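Local atomic coordinates of DNA primase (Aquifex aeolicus, PDB entry 2AU3), a protein that probably synthesises, on single-stranded DNA, the short RNA primers that DNA polymerase extends during replication. Residues Arg12-Ile16 / Val17-Ser21. Sequence-based numbering, arbitrary orientation.
Sequences REIDI and VDVIS
Asp-15 holds CG anti to its own N (chi1 -173°), which sets the carboxylate beside Val-17, the two side chains pointing the same way. CG1 of Ile-14 lies beside its backbone N, which leaves CG2 anti to that N and reaching Val-19. Asp-15 is the N-cap of helix 16-23. Its OD1 accepts from Val-17 N at 3.2 Å, and the N-H comes in from above the carboxylate plane, 48° out of it. The same OD1 also takes a hydrogen bond from Gln-54 NE2, while Gln-54 OE1 accepts from Ile-16 N. One glutamine side chain thus braces both the cap and the first turn. Val-17 CB is 3.6 Å from Asp-15 OD1. The main chain adds the first helical bonds. Val-19 N donates to Asp-15 O in the carbonyl plane, and Ile-20 N donates to Ile-16 O at 3.0 Å, nearly straight (172°). Asp-18 OD2 stands 4.2 Å from Asp-15 OD2, so the two acids probably repel somewhat. A water donates to Asp-18 OD2 at 2.6 Å and accepts a weak bond from Asp-15 N. A leucine in place of Asp-15 would probably leave Val-17 N without its capping acceptor and Gln-54 NE2 without its carboxylate partner. On the apolar side, Ile-14 CG2 meets Val-19 CG1 at 3.3 Å, but Val-19 has an eclipsed chi1, so this closeness is doubtful in detail. Ile-16 and Ile-20 run side by side, CG1 of the first 3.7 Å from CD1 of the second. This turn links helix 6-13 to helix 16-23 in the zinc-binding domain, away from the zinc itself. Ile-14 and Val-19 pack on helices 67-75 and 79-90, whereas Ile-16 and Ile-20 lie against helix 67-75 and Val-49 of strand 47-50.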
ATOM      1  N   ARG A  12     -12.955  11.594  17.936  1.00 24.92           N
ATOM      2  CA  ARG A  12     -12.150  12.785  18.269  1.00 25.94           C
ATOM      3  C   ARG A  12     -11.930  12.957  19.788  1.00 25.16           C
ATOM      4  O   ARG A  12     -10.827  13.285  20.240  1.00 24.88           O
ATOM      5  CB  ARG A  12     -12.770  14.055  17.679  1.00 26.40           C
ATOM      6  CG  ARG A  12     -12.700  14.165  16.136  1.00 29.41           C
ATOM      7  CD  ARG A  12     -13.687  15.221  15.563  1.00 34.45           C
ATOM      8  NE  ARG A  12     -13.644  15.302  14.099  1.00 38.58           N
ATOM      9  CZ  ARG A  12     -12.781  16.044  13.403  1.00 41.68           C
ATOM     10  NH1 ARG A  12     -11.878  16.790  14.029  1.00 41.85           N
ATOM     11  NH2 ARG A  12     -12.818  16.037  12.069  1.00 43.17           N
ATOM     12  N   GLU A  13     -12.976  12.707  20.565  1.00 24.23           N
ATOM     13  CA  GLU A  13     -12.948  12.887  22.012  1.00 23.63           C
ATOM     14  C   GLU A  13     -12.130  11.819  22.760  1.00 23.78           C
ATOM     15  O   GLU A  13     -11.583  12.100  23.836  1.00 22.84           O
ATOM     16  CB  GLU A  13     -14.383  12.905  22.548  1.00 23.82           C
ATOM     17  CG  GLU A  13     -14.488  13.171  24.047  1.00 23.52           C
ATOM     18  CD  GLU A  13     -14.364  14.646  24.398  1.00 24.77           C
ATOM     19  OE1 GLU A  13     -14.104  15.480  23.483  1.00 25.63           O
ATOM     20  OE2 GLU A  13     -14.516  14.970  25.593  1.00 23.10           O
ATOM     21  N   ILE A  14     -12.061  10.598  22.216  1.00 22.89           N
ATOM     22  CA  ILE A  14     -11.346   9.507  22.899  1.00 24.64           C
ATOM     23  C   ILE A  14      -9.836   9.684  22.781  1.00 24.54           C
ATOM     24  O   ILE A  14      -9.342  10.130  21.749  1.00 24.98           O
ATOM     25  CB  ILE A  14     -11.720   8.125  22.314  1.00 24.52           C
ATOM     26  CG1 ILE A  14     -13.166   7.769  22.645  1.00 25.84           C
ATOM     27  CG2 ILE A  14     -10.820   7.069  22.885  1.00 25.86           C
ATOM     28  CD1 ILE A  14     -13.763   6.794  21.640  1.00 28.49           C
ATOM     29  N   ASP A  15      -9.113   9.352  23.847  1.00 25.29           N
ATOM     30  CA  ASP A  15      -7.664   9.208  23.777  1.00 24.58           C
ATOM     31  C   ASP A  15      -7.384   7.738  24.009  1.00 23.12           C
ATOM     32  O   ASP A  15      -7.688   7.207  25.076  1.00 22.86           O
ATOM     33  CB  ASP A  15      -6.962  10.063  24.857  1.00 26.09           C
ATOM     34  CG  ASP A  15      -5.429  10.077  24.713  1.00 29.71           C
ATOM     35  OD1 ASP A  15      -4.846   9.201  24.008  1.00 34.26           O
ATOM     36  OD2 ASP A  15      -4.714  10.941  25.265  1.00 34.68           O
ATOM     37  N   ILE A  16      -6.825   7.073  23.000  1.00 21.55           N
ATOM     38  CA  ILE A  16      -6.615   5.630  23.063  1.00 20.89           C
ATOM     39  C   ILE A  16      -5.787   5.193  24.272  1.00 20.84           C
ATOM     40  O   ILE A  16      -5.996   4.111  24.807  1.00 20.64           O
ATOM     41  CB  ILE A  16      -5.981   5.128  21.760  1.00 20.70           C
ATOM     42  CG1 ILE A  16      -6.023   3.599  21.698  1.00 19.69           C
ATOM     43  CG2 ILE A  16      -4.557   5.704  21.580  1.00 18.20           C
ATOM     44  CD1 ILE A  16      -5.741   3.051  20.264  1.00 21.69           C
ATOM     45  N   VAL A  17      -4.858   6.050  24.703  1.00 20.68           N
ATOM     46  CA  VAL A  17      -4.029   5.775  25.869  1.00 21.98           C
ATOM     47  C   VAL A  17      -4.898   5.613  27.122  1.00 21.89           C
ATOM     48  O   VAL A  17      -4.767   4.631  27.859  1.00 22.29           O
ATOM     49  CB  VAL A  17      -2.934   6.869  26.059  1.00 22.41           C
ATOM     50  CG1 VAL A  17      -2.180   6.688  27.374  1.00 24.75           C
ATOM     51  CG2 VAL A  17      -1.951   6.833  24.909  1.00 22.69           C
ATOM     52  N   ASP A  18      -5.804   6.553  27.356  1.00 22.20           N
ATOM     53  CA  ASP A  18      -6.739   6.413  28.487  1.00 22.63           C
ATOM     54  C   ASP A  18      -7.591   5.135  28.387  1.00 22.24           C
ATOM     55  O   ASP A  18      -7.771   4.430  29.391  1.00 22.67           O
ATOM     56  CB  ASP A  18      -7.665   7.634  28.626  1.00 22.60           C
ATOM     57  CG  ASP A  18      -6.905   8.928  28.902  1.00 24.50           C
ATOM     58  OD1 ASP A  18      -5.868   8.899  29.601  1.00 25.19           O
ATOM     59  OD2 ASP A  18      -7.282  10.033  28.458  1.00 26.50           O
ATOM     60  N   VAL A  19      -8.125   4.820  27.205  1.00 22.41           N
ATOM     61  CA  VAL A  19      -8.986   3.617  27.158  1.00 22.44           C
ATOM     62  C   VAL A  19      -8.271   2.296  27.344  1.00 22.35           C
ATOM     63  O   VAL A  19      -8.751   1.456  28.103  1.00 22.34           O
ATOM     64  CB  VAL A  19     -10.147   3.586  26.066  1.00 23.38           C
ATOM     65  CG1 VAL A  19     -10.133   4.753  25.135  1.00 23.04           C
ATOM     66  CG2 VAL A  19     -10.249   2.235  25.331  1.00 22.28           C
ATOM     67  N   ILE A  20      -7.110   2.117  26.710  1.00 21.42           N
ATOM     68  CA  ILE A  20      -6.400   0.857  26.845  1.00 21.44           C
ATOM     69  C   ILE A  20      -5.777   0.691  28.252  1.00 21.96           C
ATOM     70  O   ILE A  20      -5.670  -0.434  28.772  1.00 21.78           O
ATOM     71  CB  ILE A  20      -5.368   0.687  25.691  1.00 21.17           C
ATOM     72  CG1 ILE A  20      -6.105   0.758  24.326  1.00 20.80           C
ATOM     73  CG2 ILE A  20      -4.589  -0.624  25.846  1.00 21.66           C
ATOM     74  CD1 ILE A  20      -5.335   0.193  23.096  1.00 20.66           C
ATOM     75  N   SER A  21      -5.390   1.802  28.869  1.00 22.09           N
ATOM     76  CA  SER A  21      -4.808   1.763  30.216  1.00 24.54           C
ATOM     77  C   SER A  21      -5.781   1.242  31.290  1.00 25.32           C
ATOM     78  O   SER A  21      -5.351   0.700  32.301  1.00 25.93           O
ATOM     79  CB  SER A  21      -4.266   3.141  30.621  1.00 24.97           C
ATOM     80  OG  SER A  21      -3.491   3.042  31.813  1.00 28.72           O
TER
HETATM   81  O   HOH W   1      -9.457   9.950  27.084  1.00 42.64           O